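PDB 2HRA: glutamate--tRNA ligase, cytoplasmic, which attaches glutamate to tRNA(Glu) after activating it with ATP, represented here by its N-terminal GST-fold heteromerisation domain. Local coordinates for residues A[35-38]-A[39-43]; A[75-78]-A[79-83]; A[95-98]-A[99-103]; A[141-144]-A[145-149]. One frame throughout, in Å; residues are numbered along the deposited sequence.

How the contacts relate
All four contacts are local, each within one stretch of chain, so none closes a long loop. They follow one another in series and neither nest nor cross. Contact 1 comes first, on helix 34-46. Contact 2 follows at the end of helix 73-80, about 11 Å away between centres, and Ile77 packs on Ala39. Contact 3 lies on helix 90-104, where Asn75 from contact 2 reaches Val97. Contact 4 lies on helix 137-148, about 10 Å from contact 3 between centres, and Ala100 rests on Ala141. It also meets contact 1, through Ile38 and Trp143. Helix 137-148 thus joins helix 90-104 to the beta-alpha-beta unit near the N terminus.

Contact 1: residues A[35-38]-A[39-43]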
# COMPACT_ATOMS: atom_id res chain seq x y z
N ALA A 35 -1.23 1.56 -0.19
CA ALA A 35 -1.37 0.26 -0.82
C ALA A 35 -1.95 0.38 -2.22
O ALA A 35 -1.47 -0.26 -3.16
CB ALA A 35 -2.23 -0.63 0.02
N GLU A 36 -2.97 1.22 -2.32
CA GLU A 36 -3.71 1.51 -3.53
C GLU A 36 -2.81 2.20 -4.51
O GLU A 36 -2.76 1.81 -5.67
CB GLU A 36 -4.92 2.42 -3.23
CG GLU A 36 -6.06 1.74 -2.43
CD GLU A 36 -5.83 1.70 -0.88
OE1 GLU A 36 -4.77 2.12 -0.40
OE2 GLU A 36 -6.74 1.26 -0.14
N LEU A 37 -2.08 3.20 -4.05
CA LEU A 37 -1.13 3.89 -4.91
C LEU A 37 -0.04 2.96 -5.44
O LEU A 37 0.32 3.06 -6.61
CB LEU A 37 -0.50 5.10 -4.20
CG LEU A 37 0.62 5.88 -4.92
CD1 LEU A 37 0.17 6.66 -6.13
CD2 LEU A 37 1.24 6.83 -3.89
N ILE A 38 0.50 2.08 -4.59
CA ILE A 38 1.59 1.19 -5.02
C ILE A 38 1.05 0.17 -6.05
O ILE A 38 1.66 -0.11 -7.11
CB ILE A 38 2.31 0.54 -3.76
CG1 ILE A 38 3.05 1.61 -2.95
CG2 ILE A 38 3.36 -0.48 -4.16
CD1 ILE A 38 3.55 1.15 -1.57
N ALA A 39 -0.15 -0.33 -5.79
CA ALA A 39 -0.83 -1.24 -6.72
C ALA A 39 -0.87 -0.65 -8.13
O ALA A 39 -0.65 -1.36 -9.12
CB ALA A 39 -2.23 -1.55 -6.21
N ALA A 40 -1.24 0.64 -8.20
CA ALA A 40 -1.36 1.39 -9.45
C ALA A 40 -0.01 1.59 -10.06
O ALA A 40 0.14 1.48 -11.25
CB ALA A 40 -2.05 2.75 -9.20
N ARG A 41 1.01 1.86 -9.25
CA ARG A 41 2.36 1.96 -9.78
C ARG A 41 2.86 0.66 -10.38
O ARG A 41 3.55 0.67 -11.41
CB ARG A 41 3.31 2.48 -8.70
CG ARG A 41 2.97 3.91 -8.33
CD ARG A 41 3.49 4.34 -6.97
NE ARG A 41 4.95 4.33 -6.85
CZ ARG A 41 5.78 5.33 -7.20
NH1 ARG A 41 5.36 6.45 -7.78
NH2 ARG A 41 7.08 5.17 -7.01
N ILE A 42 2.49 -0.46 -9.76
CA ILE A 42 2.85 -1.77 -10.29
C ILE A 42 2.16 -2.00 -11.63
O ILE A 42 2.77 -2.41 -12.61
CB ILE A 42 2.51 -2.90 -9.26
CG1 ILE A 42 3.39 -2.74 -8.01
CG2 ILE A 42 2.68 -4.31 -9.94
CD1 ILE A 42 2.90 -3.50 -6.72
N VAL A 43 0.87 -1.70 -11.67
CA VAL A 43 0.09 -1.86 -12.89
C VAL A 43 0.70 -1.03 -14.06
O VAL A 43 0.96 -1.57 -15.16
CB VAL A 43 -1.37 -1.45 -12.65
CG1 VAL A 43 -2.13 -1.37 -13.98
CG2 VAL A 43 -2.05 -2.43 -11.71
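Ile38 and Ile42 meet one turn apart on the buried side of helix 34-46. CG2 of Ile38 lies 4.0 Å from CD1 of Ile42, and the two side chains cross obliquely. With chi1 at -68°, CG1 of Ile38 lies beside the backbone N and CG2 beside the carbonyl carbon. CG2 is therefore the branch nearer Ile42. The carbonyl beneath is packed closely too. O of Ile38 takes a 2.8 Å hydrogen bond from N of Ile42, and CG1 of Ile42 comes within 3.3 Å of the same oxygen. Val140 touches both isoleucines from helix 137-148. Ala39 is small and buried, and Phe74 of helix 73-80 packs on it. The helix is the crossover of a right-handed beta-alpha-beta unit, between the parallel strands 21-26 and 51-56. This is the opening of the thioredoxin-like half of a GST fold. The looser side is marked by Arg41 and Glu36, both partly exposed. Leu37, which pairs with Arg41, is still buried, and both are partners of Ala180 and Phe183 on helix 180-195. CD of Arg41 lies 3.8 Å from CG of Leu37 and 3.4 Å from O of Leu37, so the aliphatic stem runs close over the backbone. The arginine chain then bends at chi3 (63°) and turns its polar end away from the leucine. Its NE and NH2 are hydrogen-bonded to O of Ile176 and O of Pro175. The side chain of Glu36 touches Val73 of helix 73-80.

Contact 2: residues A[75-78]-A[79-83]; sequences NKIT and SKFAA
Ile77 and Phe81 touch one turn apart, where helix 73-80 ends. This helix follows strand 64-66 in the thioredoxin-like half of the GST fold. Three backbone hydrogen bonds close the last turns. N of Ser79 donates to O of Asn75 at 2.9 Å, N of Lys80 to O of Lys76 at 3.0 Å, and N of Phe81 to O of Ile77 at 2.8 Å. Phe81 is the first residue to leave helical torsions, with psi at 52°. Beyond it, O of Thr78 receives no such bond from Ala82; CA of Ala82 makes a CA-H...O contact with it at 3.6 Å instead. The apolar contacts centre on the phenyl ring. CD1 of Phe81 lies 4.0 Å from CG2 of Ile77. CG of Lys80 lies over one face of the ring, 4.2 Å above it and towards the rim. A polar atom meets the ring as well: O of Ile77 sits at its edge, near its plane, 3.2 Å from CD1 of Phe81. A further close contact involves Thr78. Its chi1 of -97° is away from a staggered position and leaves CG2 3.1 Å from N of Ser79. The polar ends look elsewhere. Lys80 NZ is hydrogen-bonded to OG of Ser21, Asn75 ND2 to OD1 of Asp72, and Lys76 NZ to O of Glu71. Ser79, Lys80 and Ala82 lie on the surface. Beneath them, Ile77 packs on Leu66 of strand 64-66, Phe81 rests on Val43 of helix 34-46, and Asn75 touches Val97 and Gln101 of helix 90-104.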
# COMPACT_ATOMS: atom_id res chain seq x y z
N ASN A 75 -8.92 -3.89 -3.45
CA ASN A 75 -9.35 -5.12 -4.09
C ASN A 75 -9.94 -4.90 -5.48
O ASN A 75 -9.88 -5.78 -6.34
CB ASN A 75 -10.36 -5.84 -3.23
CG ASN A 75 -9.72 -6.57 -2.07
OD1 ASN A 75 -8.69 -7.23 -2.22
ND2 ASN A 75 -10.35 -6.48 -0.91
N LYS A 76 -10.55 -3.73 -5.69
CA LYS A 76 -11.06 -3.39 -6.98
C LYS A 76 -9.91 -3.18 -7.97
O LYS A 76 -10.03 -3.59 -9.11
CB LYS A 76 -11.99 -2.17 -6.89
CG LYS A 76 -13.30 -2.48 -6.18
CD LYS A 76 -14.28 -1.33 -6.22
CE LYS A 76 -15.72 -1.81 -6.06
NZ LYS A 76 -16.08 -2.20 -4.68
N ILE A 77 -8.79 -2.61 -7.55
CA ILE A 77 -7.65 -2.44 -8.48
C ILE A 77 -7.12 -3.82 -8.90
O ILE A 77 -6.88 -4.13 -10.08
CB ILE A 77 -6.53 -1.63 -7.82
CG1 ILE A 77 -7.03 -0.23 -7.44
CG2 ILE A 77 -5.29 -1.56 -8.74
CD1 ILE A 77 -6.10 0.48 -6.47
N THR A 78 -7.04 -4.65 -7.88
CA THR A 78 -6.44 -5.95 -7.89
C THR A 78 -7.21 -6.93 -8.79
O THR A 78 -6.61 -7.69 -9.52
CB THR A 78 -6.38 -6.40 -6.43
OG1 THR A 78 -5.06 -6.12 -5.91
CG2 THR A 78 -6.86 -7.79 -6.24
N SER A 79 -8.54 -6.85 -8.73
CA SER A 79 -9.43 -7.71 -9.50
C SER A 79 -9.63 -7.19 -10.92
O SER A 79 -9.80 -7.98 -11.88
CB SER A 79 -10.77 -7.80 -8.76
OG SER A 79 -11.75 -8.38 -9.59
N LYS A 80 -9.61 -5.87 -11.06
CA LYS A 80 -9.68 -5.22 -12.37
C LYS A 80 -8.43 -5.52 -13.16
O LYS A 80 -8.50 -5.77 -14.38
CB LYS A 80 -9.79 -3.71 -12.20
CG LYS A 80 -10.29 -2.94 -13.40
CD LYS A 80 -10.08 -1.45 -13.14
CE LYS A 80 -11.19 -0.59 -13.68
NZ LYS A 80 -11.13 -0.49 -15.17
N PHE A 81 -7.28 -5.48 -12.50
CA PHE A 81 -6.02 -5.76 -13.18
C PHE A 81 -5.49 -7.13 -12.82
O PHE A 81 -4.33 -7.29 -12.44
CB PHE A 81 -5.02 -4.63 -12.91
CG PHE A 81 -5.48 -3.31 -13.44
CD1 PHE A 81 -6.05 -2.36 -12.62
CD2 PHE A 81 -5.41 -3.04 -14.80
CE1 PHE A 81 -6.50 -1.17 -13.11
CE2 PHE A 81 -5.86 -1.85 -15.31
CZ PHE A 81 -6.41 -0.91 -14.46
N ALA A 82 -6.35 -8.13 -12.97
CA ALA A 82 -6.04 -9.50 -12.54
C ALA A 82 -4.88 -10.11 -13.31
O ALA A 82 -4.14 -10.93 -12.76
CB ALA A 82 -7.28 -10.38 -12.65
N ALA A 83 -4.70 -9.68 -14.56
CA ALA A 83 -3.56 -10.07 -15.39
C ALA A 83 -2.23 -9.74 -14.76
O ALA A 83 -1.27 -10.50 -14.92
CB ALA A 83 -3.66 -9.41 -16.78

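Contact 3: residues A[95-98]-A[99-103]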
# COMPACT_ATOMS: atom_id res chain seq x y z
N LYS A 95 -6.52 -13.20 2.91
CA LYS A 95 -6.21 -13.19 4.36
C LYS A 95 -5.23 -12.10 4.72
O LYS A 95 -5.33 -11.48 5.78
CB LYS A 95 -5.56 -14.50 4.81
CG LYS A 95 -6.40 -15.75 4.70
CD LYS A 95 -5.83 -16.89 5.57
CE LYS A 95 -4.28 -16.84 5.80
NZ LYS A 95 -3.83 -16.17 7.08
N TRP A 96 -4.23 -11.90 3.87
CA TRP A 96 -3.16 -11.00 4.21
C TRP A 96 -3.55 -9.58 3.84
O TRP A 96 -3.19 -8.65 4.50
CB TRP A 96 -1.85 -11.43 3.55
CG TRP A 96 -1.33 -12.66 4.18
CD1 TRP A 96 -1.43 -13.93 3.71
CD2 TRP A 96 -0.66 -12.74 5.45
NE1 TRP A 96 -0.87 -14.81 4.62
CE2 TRP A 96 -0.39 -14.10 5.69
CE3 TRP A 96 -0.27 -11.80 6.41
CZ2 TRP A 96 0.26 -14.54 6.85
CZ3 TRP A 96 0.36 -12.23 7.55
CH2 TRP A 96 0.63 -13.59 7.77
N VAL A 97 -4.31 -9.42 2.78
CA VAL A 97 -4.89 -8.13 2.47
C VAL A 97 -5.86 -7.69 3.55
O VAL A 97 -5.87 -6.54 3.93
CB VAL A 97 -5.61 -8.17 1.15
CG1 VAL A 97 -6.36 -6.85 0.94
CG2 VAL A 97 -4.58 -8.42 0.03
N ASN A 98 -6.67 -8.63 4.06
CA ASN A 98 -7.53 -8.34 5.21
C ASN A 98 -6.75 -7.91 6.44
O ASN A 98 -7.12 -6.93 7.11
CB ASN A 98 -8.37 -9.58 5.56
CG ASN A 98 -9.45 -9.86 4.52
OD1 ASN A 98 -9.89 -8.97 3.79
ND2 ASN A 98 -9.90 -11.11 4.47
N LEU A 99 -5.68 -8.62 6.76
CA LEU A 99 -4.84 -8.24 7.91
C LEU A 99 -4.30 -6.82 7.76
O LEU A 99 -4.31 -6.03 8.71
CB LEU A 99 -3.65 -9.20 8.08
CG LEU A 99 -2.79 -8.88 9.33
CD1 LEU A 99 -3.55 -9.18 10.62
CD2 LEU A 99 -1.45 -9.59 9.30
N ALA A 100 -3.83 -6.48 6.56
CA ALA A 100 -3.28 -5.16 6.32
C ALA A 100 -4.35 -4.09 6.49
O ALA A 100 -4.14 -3.09 7.16
CB ALA A 100 -2.66 -5.10 4.87
N GLN A 101 -5.52 -4.32 5.92
CA GLN A 101 -6.54 -3.28 5.83
C GLN A 101 -7.35 -3.19 7.09
O GLN A 101 -7.87 -2.14 7.39
CB GLN A 101 -7.47 -3.50 4.62
CG GLN A 101 -6.73 -3.48 3.28
CD GLN A 101 -7.64 -3.30 2.05
OE1 GLN A 101 -8.33 -4.22 1.62
NE2 GLN A 101 -7.56 -2.12 1.45
N LYS A 102 -7.48 -4.30 7.81
CA LYS A 102 -8.27 -4.34 9.04
C LYS A 102 -7.44 -4.22 10.31
O LYS A 102 -7.96 -3.79 11.33
CB LYS A 102 -9.07 -5.63 9.11
CG LYS A 102 -10.14 -5.73 8.06
CD LYS A 102 -10.69 -7.13 7.97
CE LYS A 102 -11.63 -7.28 6.78
NZ LYS A 102 -12.58 -8.42 6.98
N GLU A 103 -6.17 -4.61 10.25
CA GLU A 103 -5.37 -4.66 11.46
C GLU A 103 -4.09 -3.83 11.42
O GLU A 103 -3.85 -3.08 12.37
CB GLU A 103 -5.09 -6.12 11.84
CG GLU A 103 -6.29 -7.02 11.63
CD GLU A 103 -6.44 -8.04 12.71
OE1 GLU A 103 -5.49 -8.83 12.87
OE2 GLU A 103 -7.50 -8.05 13.39
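Residues 95-98 and 99-103 form consecutive turns of helix 90-104, tied by four backbone hydrogen bonds. N of Leu99 donates to O of Lys95 at 3.0 Å, and N of Lys102 to O of Asn98 at 2.7 Å. Ala100 and Gln101 bond likewise to Trp96 and Val97. The helix widens to a pi-type turn at 100-103. Three side-chain pairs run side by side, each pointing the same way. Leu99 brings CD2 to 3.6 Å from CZ3 of Trp96, approaching the indole obliquely. The NZ of Lys95 lies over one face of the same indole, offset towards the rim. Trp96 also touches Ile129 and Leu130, within the 124-133 region that interacts with ARC1. Val97 has CG1 anti to its backbone N (chi1 173°), which sets this methyl 3.4 Å from OE1 of Gln101. Were Gln101 an alanine, CG1 of Val97 would probably lose the amide beside it, leaving a gap towards Phe74 and Asn75 on helix 73-80. Lys102 extends alongside Asn98, with its CE 3.9 Å from OD1 of Asn98. Across the contact, polar groups meet carbon more than one another. Hydrogen bonding between the segments is left to the backbone, and the side chains add van der Waals packing.

Contact 4: residues A[141-144]-A[145-149]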
# COMPACT_ATOMS: atom_id res chain seq x y z
N ALA A 141 -0.31 -4.73 0.02
CA ALA A 141 -1.25 -4.29 1.02
C ALA A 141 -0.59 -4.14 2.38
O ALA A 141 -0.84 -3.14 3.07
CB ALA A 141 -2.45 -5.26 1.09
N CYS A 142 0.26 -5.10 2.77
CA CYS A 142 0.89 -5.02 4.09
C CYS A 142 1.95 -3.95 4.13
O CYS A 142 2.09 -3.25 5.15
CB CYS A 142 1.44 -6.38 4.54
SG CYS A 142 0.16 -7.63 4.86
N TRP A 143 2.67 -3.76 3.03
CA TRP A 143 3.69 -2.71 3.00
C TRP A 143 3.07 -1.33 3.08
O TRP A 143 3.49 -0.48 3.88
CB TRP A 143 4.56 -2.79 1.77
CG TRP A 143 5.87 -2.03 1.94
CD1 TRP A 143 7.04 -2.55 2.34
CD2 TRP A 143 6.12 -0.62 1.68
NE1 TRP A 143 8.01 -1.58 2.35
CE2 TRP A 143 7.46 -0.39 1.97
CE3 TRP A 143 5.32 0.46 1.27
CZ2 TRP A 143 8.05 0.88 1.85
CZ3 TRP A 143 5.89 1.70 1.14
CH2 TRP A 143 7.25 1.90 1.42
N GLY A 144 2.05 -1.10 2.26
CA GLY A 144 1.29 0.16 2.28
C GLY A 144 0.69 0.46 3.63
O GLY A 144 0.82 1.57 4.15
N ALA A 145 0.06 -0.54 4.24
CA ALA A 145 -0.52 -0.38 5.57
C ALA A 145 0.55 0.08 6.57
O ALA A 145 0.33 1.03 7.34
CB ALA A 145 -1.18 -1.69 6.03
N LEU A 146 1.72 -0.55 6.58
CA LEU A 146 2.76 -0.17 7.56
C LEU A 146 3.39 1.20 7.26
O LEU A 146 3.72 1.97 8.19
CB LEU A 146 3.84 -1.28 7.69
CG LEU A 146 3.34 -2.65 8.19
CD1 LEU A 146 4.46 -3.69 8.08
CD2 LEU A 146 2.83 -2.60 9.62
N ARG A 147 3.51 1.54 5.98
CA ARG A 147 3.97 2.86 5.57
C ARG A 147 3.03 3.92 6.13
O ARG A 147 3.46 4.98 6.55
CB ARG A 147 4.05 3.00 4.04
CG ARG A 147 4.61 4.34 3.51
CD ARG A 147 5.94 4.66 4.19
NE ARG A 147 6.49 5.95 3.83
CZ ARG A 147 6.23 7.08 4.47
NH1 ARG A 147 5.40 7.12 5.51
NH2 ARG A 147 6.80 8.19 4.04
N SER A 148 1.74 3.62 6.13
CA SER A 148 0.74 4.60 6.59
C SER A 148 0.76 4.74 8.12
O SER A 148 0.32 5.76 8.66
CB SER A 148 -0.66 4.20 6.10
OG SER A 148 -1.29 3.30 7.03
N ASN A 149 1.26 3.72 8.83
CA ASN A 149 1.13 3.63 10.29
C ASN A 149 2.44 3.90 11.01
O ASN A 149 3.29 3.01 11.13
CB ASN A 149 0.65 2.24 10.67
CG ASN A 149 0.23 2.12 12.11
OD1 ASN A 149 -0.57 1.25 12.43
ND2 ASN A 149 0.75 3.00 12.99
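The indole of Trp143 lies beside the aliphatic stem of Arg147, both pointing the same way. Two other aromatic rings meet the indole: Tyr168 stacks with it, and Phe177 meets it edge-to-face. CB of Arg147 approaches the six-membered ring obliquely, 3.7 Å from CZ3 of Trp143. CG of Arg147 is 3.8 Å from that same CZ3. CB, CG and CD make the contact; the guanidinium plane is turned 68° from the indole and does not stack on it. NE1 of Trp143 donates a hydrogen bond to O of Tyr168. Tyr168 belongs to helix 162-172, inside the 159-175 region that interacts with ARC1. With an alanine in place of Trp143, O of Tyr168 would probably be left without this donor and the stem of Arg147 would lose the ring beside it. Helix 137-148 is a largely buried helix of the all-helical half of the GST fold. Its small residues Ala141 and Ala145 face helix 90-104, which comes in close over them. Gly144 carries no side chain and lies near Ala35 of helix 34-46. Regular backbone bonds run through these turns, among them N of Arg147 to O of Trp143 at 2.9 Å. Another joins N of Ser148 to O of Gly144 at 3.0 Å. Ser148 turns its hydroxyl back to the helix with chi1 at 87°, between its own N and carbonyl carbon. OG of Ser148 then donates to O of Ala145 at 2.8 Å.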